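Aldehyde dehydrogenase (Trypanosoma brucei, PDB 5NNO) probably oxidises aldehydes with NAD as cofactor, as in other members of the aldehyde dehydrogenase family, and is captured here with NAD and a benzoxaborole aldehyde. Local coordinates at residues R66-E71 / E310-R315; I150-L155 / V176-G181; L393-F398 / S410-G415. All blocks are in the same frame, centred on the assembly; numbering follows the deposited sequence.

Contact 1: R66-E71 / E310-R315; sequences RRHRDE and ESDYPR
Arg-66 and Arg-315 pack at about a right angle, their guanidinium planes 83° apart. Each lays a methylene on the other's face: Arg-315 CB sits off-centre over the Arg-66 guanidinium, 3.5 Å from Arg-66 NH2, while Arg-66 CB lies over the middle of the Arg-315 group, 4.0 Å from Arg-315 CZ. Bends at chi2 and chi3 (-67°) carry the Arg-66 head alongside the 310-315 loop. There Arg-66 NH1 donates a nearly straight bond of 2.8 Å to Tyr-313 O, which lies in the guanidinium plane although the donor stands above the carbonyl plane. The Pro-314 ring rests obliquely on the aliphatic part of Arg-67, with Pro-314 CG 3.9 Å from Arg-67 CG; the Arg-67 head continues to Asn-254. Further on, Asp-312 runs beside His-68, placing Asp-312 OD1 3.4 Å from His-68 CD2. The ring of Tyr-477 of the second subunit meets that imidazole. Two waters bridge the backbones: one joins Arg-66 O to Ser-311 O, the other His-68 N to Asp-312 O. Both Arg-66 NH2 and Arg-315 NH2 form salt bridges with Glu-309 OE1, a shared anion that would offset the closeness of two like charges.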
loop_
_atom_site.group_PDB
_atom_site.type_symbol
_atom_site.label_atom_id
_atom_site.label_comp_id
_atom_site.label_asym_id
_atom_site.label_seq_id
_atom_site.Cartn_x
_atom_site.Cartn_y
_atom_site.Cartn_z
ATOM N N ARG A 66 -33.604 0.717 9.475
ATOM C CA ARG A 66 -34.653 1.700 9.776
ATOM C C ARG A 66 -34.241 3.120 9.353
ATOM O O ARG A 66 -34.619 4.096 9.993
ATOM C CB ARG A 66 -35.128 1.644 11.243
ATOM C CG ARG A 66 -36.622 1.943 11.392
ATOM C CD ARG A 66 -37.017 2.675 12.682
ATOM N NE ARG A 66 -36.797 1.826 13.841
ATOM C CZ ARG A 66 -36.203 2.140 15.003
ATOM N NH1 ARG A 66 -35.676 3.325 15.299
ATOM N NH2 ARG A 66 -36.133 1.175 15.881
ATOM N N ARG A 67 -33.479 3.217 8.262
ATOM C CA ARG A 67 -33.170 4.515 7.649
ATOM C C ARG A 67 -34.262 4.929 6.674
ATOM O O ARG A 67 -34.957 4.091 6.105
ATOM C CB ARG A 67 -31.812 4.496 6.939
ATOM C CG ARG A 67 -30.661 4.741 7.889
ATOM C CD ARG A 67 -29.365 5.100 7.186
ATOM N NE ARG A 67 -28.573 3.909 6.889
ATOM C CZ ARG A 67 -28.295 3.443 5.668
ATOM N NH1 ARG A 67 -28.750 4.034 4.552
ATOM N NH2 ARG A 67 -27.573 2.346 5.537
ATOM N N HIS A 68 -34.416 6.231 6.514
ATOM C CA HIS A 68 -35.452 6.791 5.672
ATOM C C HIS A 68 -34.891 6.775 4.280
ATOM O O HIS A 68 -33.677 6.843 4.106
ATOM C CB HIS A 68 -35.790 8.229 6.081
ATOM C CG HIS A 68 -37.124 8.703 5.592
ATOM N ND1 HIS A 68 -37.279 9.443 4.442
ATOM C CD2 HIS A 68 -38.367 8.566 6.121
ATOM C CE1 HIS A 68 -38.563 9.723 4.271
ATOM N NE2 HIS A 68 -39.243 9.206 5.279
ATOM N N ARG A 69 -35.788 6.694 3.305
ATOM C CA ARG A 69 -35.444 6.643 1.884
ATOM C C ARG A 69 -34.574 7.821 1.444
ATOM O O ARG A 69 -33.645 7.645 0.659
ATOM C CB ARG A 69 -36.731 6.625 1.056
ATOM C CG ARG A 69 -36.569 6.437 -0.438
ATOM C CD ARG A 69 -37.943 6.532 -1.097
ATOM N NE ARG A 69 -37.919 6.141 -2.511
ATOM C CZ ARG A 69 -37.416 6.880 -3.502
ATOM N NH1 ARG A 69 -36.871 8.082 -3.284
ATOM N NH2 ARG A 69 -37.457 6.416 -4.739
ATOM N N ASP A 70 -34.896 9.015 1.938
ATOM C CA ASP A 70 -34.131 10.224 1.627
ATOM C C ASP A 70 -32.742 10.226 2.265
ATOM O O ASP A 70 -31.808 10.745 1.664
ATOM C CB ASP A 70 -34.895 11.480 2.065
ATOM C CG ASP A 70 -36.202 11.661 1.317
ATOM O OD1 ASP A 70 -36.619 10.724 0.606
ATOM O OD2 ASP A 70 -36.826 12.729 1.469
ATOM N N GLU A 71 -32.620 9.685 3.485
ATOM C CA GLU A 71 -31.324 9.480 4.143
ATOM C C GLU A 71 -30.474 8.532 3.281
ATOM O O GLU A 71 -29.317 8.794 2.999
ATOM C CB GLU A 71 -31.506 8.917 5.566
ATOM C CG GLU A 71 -30.228 8.870 6.423
ATOM C CD GLU A 71 -30.471 8.835 7.941
ATOM O OE1 GLU A 71 -31.322 9.593 8.476
ATOM O OE2 GLU A 71 -29.794 8.037 8.631
ATOM N N GLU A 310 -41.906 2.668 13.129
ATOM C CA GLU A 310 -42.419 3.470 12.000
ATOM C C GLU A 310 -41.835 4.871 11.895
ATOM O O GLU A 310 -42.214 5.597 10.999
ATOM C CB GLU A 310 -43.959 3.547 12.048
ATOM C CG GLU A 310 -44.628 2.376 11.311
ATOM C CD GLU A 310 -46.084 2.176 11.659
ATOM O OE1 GLU A 310 -46.782 3.165 12.019
ATOM O OE2 GLU A 310 -46.513 1.006 11.576
ATOM N N SER A 311 -40.903 5.234 12.775
ATOM C CA SER A 311 -40.316 6.576 12.788
ATOM C C SER A 311 -39.270 6.819 11.706
ATOM O O SER A 311 -38.857 5.882 10.984
ATOM C CB SER A 311 -39.690 6.856 14.160
ATOM O OG SER A 311 -38.468 6.173 14.344
ATOM N N ASP A 312 -38.835 8.081 11.615
ATOM C CA ASP A 312 -37.704 8.489 10.770
ATOM C C ASP A 312 -36.319 8.229 11.359
ATOM O O ASP A 312 -35.324 8.307 10.637
ATOM C CB ASP A 312 -37.791 9.996 10.473
ATOM C CG ASP A 312 -39.002 10.368 9.651
ATOM O OD1 ASP A 312 -39.710 9.482 9.129
ATOM O OD2 ASP A 312 -39.228 11.577 9.508
ATOM N N TYR A 313 -36.245 7.979 12.668
ATOM C CA TYR A 313 -34.931 7.739 13.347
ATOM C C TYR A 313 -34.467 6.280 13.169
ATOM O O TYR A 313 -35.266 5.372 13.380
ATOM C CB TYR A 313 -35.036 8.073 14.833
ATOM C CG TYR A 313 -33.708 8.142 15.558
ATOM C CD1 TYR A 313 -32.799 9.181 15.306
ATOM C CD2 TYR A 313 -33.357 7.180 16.502
ATOM C CE1 TYR A 313 -31.583 9.250 15.967
ATOM C CE2 TYR A 313 -32.141 7.240 17.160
ATOM C CZ TYR A 313 -31.268 8.282 16.889
ATOM O OH TYR A 313 -30.085 8.371 17.535
ATOM N N PRO A 314 -33.184 6.038 12.812
ATOM C CA PRO A 314 -32.717 4.638 12.636
ATOM C C PRO A 314 -32.418 3.894 13.936
ATOM O O PRO A 314 -32.366 4.514 14.993
ATOM C CB PRO A 314 -31.420 4.794 11.825
ATOM C CG PRO A 314 -31.386 6.230 11.400
ATOM C CD PRO A 314 -32.119 6.986 12.448
ATOM N N ARG A 315 -32.189 2.577 13.835
ATOM C CA ARG A 315 -32.011 1.694 15.001
ATOM C C ARG A 315 -30.568 1.282 15.243
ATOM O O ARG A 315 -29.722 1.418 14.361
ATOM C CB ARG A 315 -32.883 0.439 14.901
ATOM C CG ARG A 315 -32.468 -0.569 13.869
ATOM C CD ARG A 315 -33.176 -1.896 14.060
ATOM N NE ARG A 315 -34.624 -1.831 13.817
ATOM C CZ ARG A 315 -35.248 -2.108 12.666
ATOM N NH1 ARG A 315 -34.566 -2.439 11.577
ATOM N NH2 ARG A 315 -36.581 -2.028 12.602
HETATM O O HOH W 1 -37.103 5.508 8.520
HETATM O O HOH W 2 -33.383 7.956 8.782
#

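Contact 2: I150-L155 / V176-G181; sequences IKPSEL and VGIVNG. With NAD (nicotinamide-adenine-dinucleotide), chain C.
Lys-151 NZ is gripped by four oxygens, two from the protein and two from NAD, at the carboxyl end of the first strand of a beta-alpha-beta unit in the Rossmann-type cofactor domain. Lys-151 NZ lies 2.7 Å from Pro-152 O and 2.8 Å from Gly-181 O. On the adenosine ribose, Lys-151 NZ donates to NAD O2B at 2.9 Å and to NAD O3B at 3.2 Å. The ammonium approaches the Gly-181 carbonyl nearly along the C=O axis but stands above the Pro-152 carbonyl plane. Bends at chi2 (-60°) and chi3 (-66°) take the chain past Val-179 O and bring NZ to its four partners. If protonated, the amine would have three hydrogens for four acceptors, so some of these bonds are probably shared. NAD O2B in turn donates to Glu-154 OE1 over 3.1 Å, so one ribose hydroxyl links the lysine to the glutamate, an arrangement consistent with recognition of a ribose without a 2'-phosphate. Behind the site, strands 147-151 and 176-178 run parallel. Ile-150 N donates to Gly-177 O, and Ile-150 O accepts from Val-179 N. Ile-150 packs against helices 132-143 and 157-170, and Pro-152 also rests on the latter, at Ala-160. Beyond the strand end, Asn-180, whose ND2 is bound to Thr-164, crosses the proline at about a right angle and sets its OD1 3.6 Å from Pro-152 CG.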
loop_
_atom_site.group_PDB
_atom_site.type_symbol
_atom_site.label_atom_id
_atom_site.label_comp_id
_atom_site.label_asym_id
_atom_site.label_seq_id
_atom_site.Cartn_x
_atom_site.Cartn_y
_atom_site.Cartn_z
ATOM N N ILE A 150 -17.317 -10.569 -3.810
ATOM C CA ILE A 150 -17.875 -9.678 -2.791
ATOM C C ILE A 150 -18.459 -10.493 -1.650
ATOM O O ILE A 150 -19.079 -11.530 -1.873
ATOM C CB ILE A 150 -18.907 -8.691 -3.358
ATOM C CG1 ILE A 150 -20.265 -9.369 -3.648
ATOM C CG2 ILE A 150 -18.312 -7.997 -4.580
ATOM C CD1 ILE A 150 -21.296 -8.482 -4.311
ATOM N N LYS A 151 -18.251 -10.003 -0.425
ATOM C CA LYS A 151 -18.747 -10.660 0.766
ATOM C C LYS A 151 -19.597 -9.646 1.540
ATOM O O LYS A 151 -19.058 -8.832 2.280
ATOM C CB LYS A 151 -17.568 -11.191 1.593
ATOM C CG LYS A 151 -17.854 -12.481 2.361
ATOM C CD LYS A 151 -18.993 -12.363 3.357
ATOM C CE LYS A 151 -18.683 -11.418 4.490
ATOM N NZ LYS A 151 -19.846 -11.411 5.411
ATOM N N PRO A 152 -20.929 -9.662 1.336
ATOM C CA PRO A 152 -21.803 -8.747 2.105
ATOM C C PRO A 152 -21.867 -9.038 3.588
ATOM O O PRO A 152 -21.837 -10.192 4.016
ATOM C CB PRO A 152 -23.190 -8.932 1.464
ATOM C CG PRO A 152 -22.903 -9.484 0.090
ATOM C CD PRO A 152 -21.673 -10.341 0.256
ATOM N N SER A 153 -21.921 -7.981 4.384
ATOM C CA SER A 153 -22.174 -8.147 5.807
ATOM C C SER A 153 -23.451 -8.944 6.042
ATOM O O SER A 153 -24.433 -8.735 5.358
ATOM C CB SER A 153 -22.294 -6.806 6.497
ATOM O OG SER A 153 -22.431 -7.001 7.902
ATOM N N GLU A 154 -23.392 -9.860 7.003
ATOM C CA GLU A 154 -24.533 -10.671 7.427
ATOM C C GLU A 154 -25.439 -9.904 8.402
ATOM O O GLU A 154 -26.604 -10.280 8.613
ATOM C CB GLU A 154 -24.045 -11.956 8.098
ATOM C CG GLU A 154 -23.663 -11.871 9.583
ATOM C CD GLU A 154 -22.255 -11.353 9.838
ATOM O OE1 GLU A 154 -21.685 -10.609 9.012
ATOM O OE2 GLU A 154 -21.716 -11.673 10.902
ATOM N N LEU A 155 -24.872 -8.860 9.007
ATOM C CA LEU A 155 -25.619 -7.967 9.879
ATOM C C LEU A 155 -26.452 -6.933 9.097
ATOM O O LEU A 155 -26.979 -6.021 9.713
ATOM C CB LEU A 155 -24.673 -7.254 10.891
ATOM C CG LEU A 155 -23.989 -8.071 12.006
ATOM C CD1 LEU A 155 -23.423 -7.120 13.075
ATOM C CD2 LEU A 155 -24.896 -9.115 12.681
ATOM N N VAL A 176 -18.181 -11.132 -11.339
ATOM C CA VAL A 176 -18.377 -10.684 -9.927
ATOM C C VAL A 176 -19.029 -11.809 -9.118
ATOM O O VAL A 176 -20.225 -12.063 -9.260
ATOM C CB VAL A 176 -19.273 -9.416 -9.825
ATOM C CG1 VAL A 176 -19.631 -9.084 -8.377
ATOM C CG2 VAL A 176 -18.571 -8.221 -10.442
ATOM N N GLY A 177 -18.237 -12.494 -8.293
ATOM C CA GLY A 177 -18.730 -13.636 -7.488
ATOM C C GLY A 177 -19.360 -13.181 -6.173
ATOM O O GLY A 177 -19.009 -12.114 -5.675
ATOM N N ILE A 178 -20.276 -13.979 -5.615
ATOM C CA ILE A 178 -20.907 -13.658 -4.317
ATOM C C ILE A 178 -20.738 -14.762 -3.287
ATOM O O ILE A 178 -21.019 -15.908 -3.569
ATOM C CB ILE A 178 -22.424 -13.335 -4.431
ATOM C CG1 ILE A 178 -22.680 -12.293 -5.529
ATOM C CG2 ILE A 178 -22.952 -12.829 -3.081
ATOM C CD1 ILE A 178 -24.143 -12.035 -5.797
ATOM N N VAL A 179 -20.304 -14.380 -2.081
ATOM C CA VAL A 179 -20.169 -15.275 -0.923
ATOM C C VAL A 179 -20.953 -14.669 0.235
ATOM O O VAL A 179 -20.636 -13.570 0.647
ATOM C CB VAL A 179 -18.674 -15.421 -0.510
ATOM C CG1 VAL A 179 -18.520 -16.115 0.836
ATOM C CG2 VAL A 179 -17.900 -16.189 -1.588
ATOM N N ASN A 180 -21.940 -15.383 0.779
ATOM C CA ASN A 180 -22.713 -14.882 1.952
ATOM C C ASN A 180 -22.464 -15.749 3.194
ATOM O O ASN A 180 -22.247 -16.969 3.103
ATOM C CB ASN A 180 -24.230 -14.794 1.667
ATOM C CG ASN A 180 -24.640 -13.485 0.968
ATOM O OD1 ASN A 180 -24.424 -12.390 1.486
ATOM N ND2 ASN A 180 -25.241 -13.606 -0.203
ATOM N N GLY A 181 -22.528 -15.102 4.354
ATOM C CA GLY A 181 -22.287 -15.731 5.646
ATOM C C GLY A 181 -21.496 -14.831 6.571
ATOM O O GLY A 181 -21.106 -13.731 6.184
HETATM P PA NAD C . -18.023 -6.175 11.431
HETATM O O1A NAD C . -17.633 -6.835 12.739
HETATM O O2A NAD C . -19.420 -6.294 10.848
HETATM O O5B NAD C . -16.963 -6.693 10.323
HETATM C C5B NAD C . -17.094 -6.432 8.922
HETATM C C4B NAD C . -16.966 -7.712 8.092
HETATM O O4B NAD C . -16.030 -8.601 8.721
HETATM C C3B NAD C . -18.280 -8.481 7.904
HETATM O O3B NAD C . -18.506 -8.783 6.517
HETATM C C2B NAD C . -18.113 -9.758 8.704
HETATM O O2B NAD C . -18.715 -10.880 8.050
HETATM C C1B NAD C . -16.595 -9.909 8.793
HETATM N N9A NAD C . -16.113 -10.617 10.005
HETATM C C8A NAD C . -16.532 -10.506 11.288
HETATM N N7A NAD C . -15.833 -11.355 12.096
HETATM C C5A NAD C . -14.950 -12.012 11.315
HETATM C C6A NAD C . -13.905 -13.041 11.496
HETATM N N6A NAD C . -13.668 -13.538 12.714
HETATM N N1A NAD C . -13.206 -13.468 10.423
HETATM C C2A NAD C . -13.434 -12.976 9.191
HETATM N N3A NAD C . -14.369 -12.037 8.951
HETATM C C4A NAD C . -15.142 -11.528 9.948
HETATM O O3 NAD C . -17.710 -4.612 11.616
HETATM P PN NAD C . -18.402 -3.832 12.846
HETATM O O1N NAD C . -17.679 -4.172 14.133
HETATM O O2N NAD C . -19.889 -4.062 12.801
HETATM O O5D NAD C . -18.016 -2.317 12.452
HETATM C C5D NAD C . -16.750 -1.914 12.955
HETATM C C4D NAD C . -16.136 -0.702 12.299
HETATM O O4D NAD C . -16.324 -0.568 10.892
HETATM C C3D NAD C . -16.692 0.560 12.902
HETATM O O3D NAD C . -15.977 0.815 14.107
HETATM C C2D NAD C . -16.457 1.575 11.805
HETATM O O2D NAD C . -15.588 2.602 12.268
HETATM C C1D NAD C . -15.868 0.759 10.642
HETATM N N1N NAD C . -16.296 1.302 9.356
HETATM C C2N NAD C . -15.411 1.942 8.560
HETATM C C3N NAD C . -15.820 2.501 7.342
HETATM C C7N NAD C . -14.881 3.219 6.413
HETATM O O7N NAD C . -15.100 3.172 5.216
HETATM N N7N NAD C . -13.836 3.894 6.892
HETATM C C4N NAD C . -17.153 2.378 6.968
HETATM C C5N NAD C . -18.036 1.714 7.800
HETATM C C6N NAD C . -17.583 1.184 8.998
#

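Contact 3: L393-F398 / S410-G415; sequences LALYVF and SRTSSG. Unlike the reference sequence in segment 393-398: Ala-394 (reference Ser).
The peptide plane of Leu-393 and Ala-394 is met obliquely by Gly-415 CA, which stands out of it, 3.0 Å from Leu-393 O. Having no side chain, Gly-415 can come this close; Gly-415 N is also near, but the angle is too poor for a hydrogen bond. The rest of the contact is made by Leu-395, which points at the 410-415 loop. Its CG is anti to the backbone N (chi1 175°), a setting that extends the branch across Thr-412 at about a right angle and brings Leu-395 CD2 to 3.1 Å from Thr-412 OG1, a tight approach. Nearer the backbone, Ser-414 OG comes to 3.4 Å from Leu-395 CB. Neither hydroxyl depends on this apolar neighbour for its polar partners: Thr-412 OG1 bonds with Val-408 O, Ser-414 OG with Ala-416 O, and Arg-457 of the second subunit reaches both. Leu-393 turns its side chain the other way, to NAD and to Ser-259, the predicted active-site position, which is altered in this structure. Strand 394-398, helix 402-410 and the parallel strand 416-419 form a beta-alpha-beta crossover of the catalytic domain, and this contact is where its loop returns to the sheet.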
loop_
_atom_site.group_PDB
_atom_site.type_symbol
_atom_site.label_atom_id
_atom_site.label_comp_id
_atom_site.label_asym_id
_atom_site.label_seq_id
_atom_site.Cartn_x
_atom_site.Cartn_y
_atom_site.Cartn_z
ATOM N N LEU A 393 -9.909 8.059 11.816
ATOM C CA LEU A 393 -10.330 8.232 10.436
ATOM C C LEU A 393 -10.595 9.682 10.034
ATOM O O LEU A 393 -10.221 10.103 8.936
ATOM C CB LEU A 393 -11.587 7.396 10.188
ATOM C CG LEU A 393 -12.070 7.227 8.746
ATOM C CD1 LEU A 393 -11.098 6.402 7.917
ATOM C CD2 LEU A 393 -13.424 6.552 8.777
ATOM N N ALA A 394 -11.250 10.450 10.909
ATOM C CA ALA A 394 -11.622 11.831 10.592
ATOM C C ALA A 394 -11.300 12.749 11.736
ATOM O O ALA A 394 -11.368 12.354 12.883
ATOM C CB ALA A 394 -13.097 11.916 10.262
ATOM N N LEU A 395 -10.903 13.969 11.403
ATOM C CA LEU A 395 -10.672 15.008 12.392
ATOM C C LEU A 395 -11.381 16.224 11.887
ATOM O O LEU A 395 -11.257 16.582 10.707
ATOM C CB LEU A 395 -9.172 15.323 12.577
ATOM C CG LEU A 395 -8.824 16.485 13.499
ATOM C CD1 LEU A 395 -9.305 16.220 14.922
ATOM C CD2 LEU A 395 -7.341 16.772 13.490
ATOM N N TYR A 396 -12.115 16.866 12.783
ATOM C CA TYR A 396 -12.942 18.023 12.447
ATOM C C TYR A 396 -12.536 19.206 13.312
ATOM O O TYR A 396 -12.280 19.050 14.504
ATOM C CB TYR A 396 -14.412 17.698 12.668
ATOM C CG TYR A 396 -14.894 16.501 11.869
ATOM C CD1 TYR A 396 -14.809 16.506 10.497
ATOM C CD2 TYR A 396 -15.463 15.381 12.487
ATOM C CE1 TYR A 396 -15.244 15.437 9.757
ATOM C CE2 TYR A 396 -15.899 14.300 11.752
ATOM C CZ TYR A 396 -15.794 14.336 10.386
ATOM O OH TYR A 396 -16.235 13.288 9.618
ATOM N N VAL A 397 -12.472 20.382 12.691
ATOM C CA VAL A 397 -12.154 21.620 13.392
ATOM C C VAL A 397 -13.199 22.653 13.025
ATOM O O VAL A 397 -13.345 22.973 11.847
ATOM C CB VAL A 397 -10.765 22.170 13.020
ATOM C CG1 VAL A 397 -10.439 23.383 13.885
ATOM C CG2 VAL A 397 -9.694 21.090 13.171
ATOM N N PHE A 398 -13.926 23.167 14.022
ATOM C CA PHE A 398 -14.805 24.329 13.830
ATOM C C PHE A 398 -14.071 25.578 14.292
ATOM O O PHE A 398 -13.722 25.702 15.449
ATOM C CB PHE A 398 -16.136 24.100 14.526
ATOM C CG PHE A 398 -17.007 23.109 13.801
ATOM C CD1 PHE A 398 -16.802 21.763 13.950
ATOM C CD2 PHE A 398 -17.998 23.533 12.925
ATOM C CE1 PHE A 398 -17.581 20.839 13.270
ATOM C CE2 PHE A 398 -18.785 22.618 12.240
ATOM C CZ PHE A 398 -18.569 21.261 12.413
ATOM N N SER A 410 -1.192 20.597 11.599
ATOM C CA SER A 410 0.228 20.243 11.746
ATOM C C SER A 410 0.539 19.297 12.915
ATOM O O SER A 410 1.373 18.397 12.751
ATOM C CB SER A 410 1.091 21.497 11.871
ATOM O OG SER A 410 0.844 22.141 13.107
ATOM N N ARG A 411 -0.115 19.499 14.066
ATOM C CA ARG A 411 0.221 18.734 15.290
ATOM C C ARG A 411 -0.581 17.428 15.553
ATOM O O ARG A 411 -0.435 16.813 16.620
ATOM C CB ARG A 411 0.114 19.646 16.514
ATOM C CG ARG A 411 0.955 20.930 16.453
ATOM C CD ARG A 411 2.438 20.654 16.471
ATOM N NE ARG A 411 3.247 21.633 17.224
ATOM C CZ ARG A 411 4.578 21.553 17.321
ATOM N NH1 ARG A 411 5.254 20.572 16.727
ATOM N NH2 ARG A 411 5.253 22.459 18.023
ATOM N N THR A 412 -1.412 17.001 14.606
ATOM C CA THR A 412 -2.205 15.762 14.757
ATOM C C THR A 412 -2.156 14.943 13.481
ATOM O O THR A 412 -1.892 15.487 12.417
ATOM C CB THR A 412 -3.689 16.066 15.050
ATOM O OG1 THR A 412 -4.265 16.764 13.944
ATOM C CG2 THR A 412 -3.835 16.924 16.279
ATOM N N SER A 413 -2.438 13.646 13.586
ATOM C CA SER A 413 -2.504 12.754 12.429
ATOM C C SER A 413 -3.867 12.090 12.376
ATOM O O SER A 413 -4.317 11.546 13.381
ATOM C CB SER A 413 -1.403 11.688 12.527
ATOM O OG SER A 413 -1.511 10.718 11.494
ATOM N N SER A 414 -4.483 12.085 11.190
ATOM C CA SER A 414 -5.802 11.477 10.987
ATOM C C SER A 414 -6.048 11.151 9.530
ATOM O O SER A 414 -5.463 11.765 8.667
ATOM C CB SER A 414 -6.893 12.478 11.447
ATOM O OG SER A 414 -6.950 13.661 10.615
ATOM N N GLY A 415 -7.014 10.291 9.260
ATOM C CA GLY A 415 -7.374 9.963 7.864
ATOM C C GLY A 415 -7.733 11.154 6.967
ATOM O O GLY A 415 -7.329 11.240 5.831
#

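In the fold
The three contacts lie at different distances from the bound NAD and benzoxaborole aldehyde and do not touch one another. Contact 2 lies nested along the chain inside the long loop closed by contact 1; their centres are 24 Å apart and their nearest atoms about 9 Å. Contact 3 follows both in sequence. It is centred 33 Å from contact 2, on the opposite side of the chain's centre, and 30 Å from contact 1. Contact 2 holds the adenosine ribose, while in contact 3 the side chain of Leu-393 is about 3 Å from NAD. Contact 1 stands further back, with the side chain of Arg-67 about 8 Å from the aldehyde ligand. Contacts 1 and 3 also touch the second subunit, which contact 2 does not.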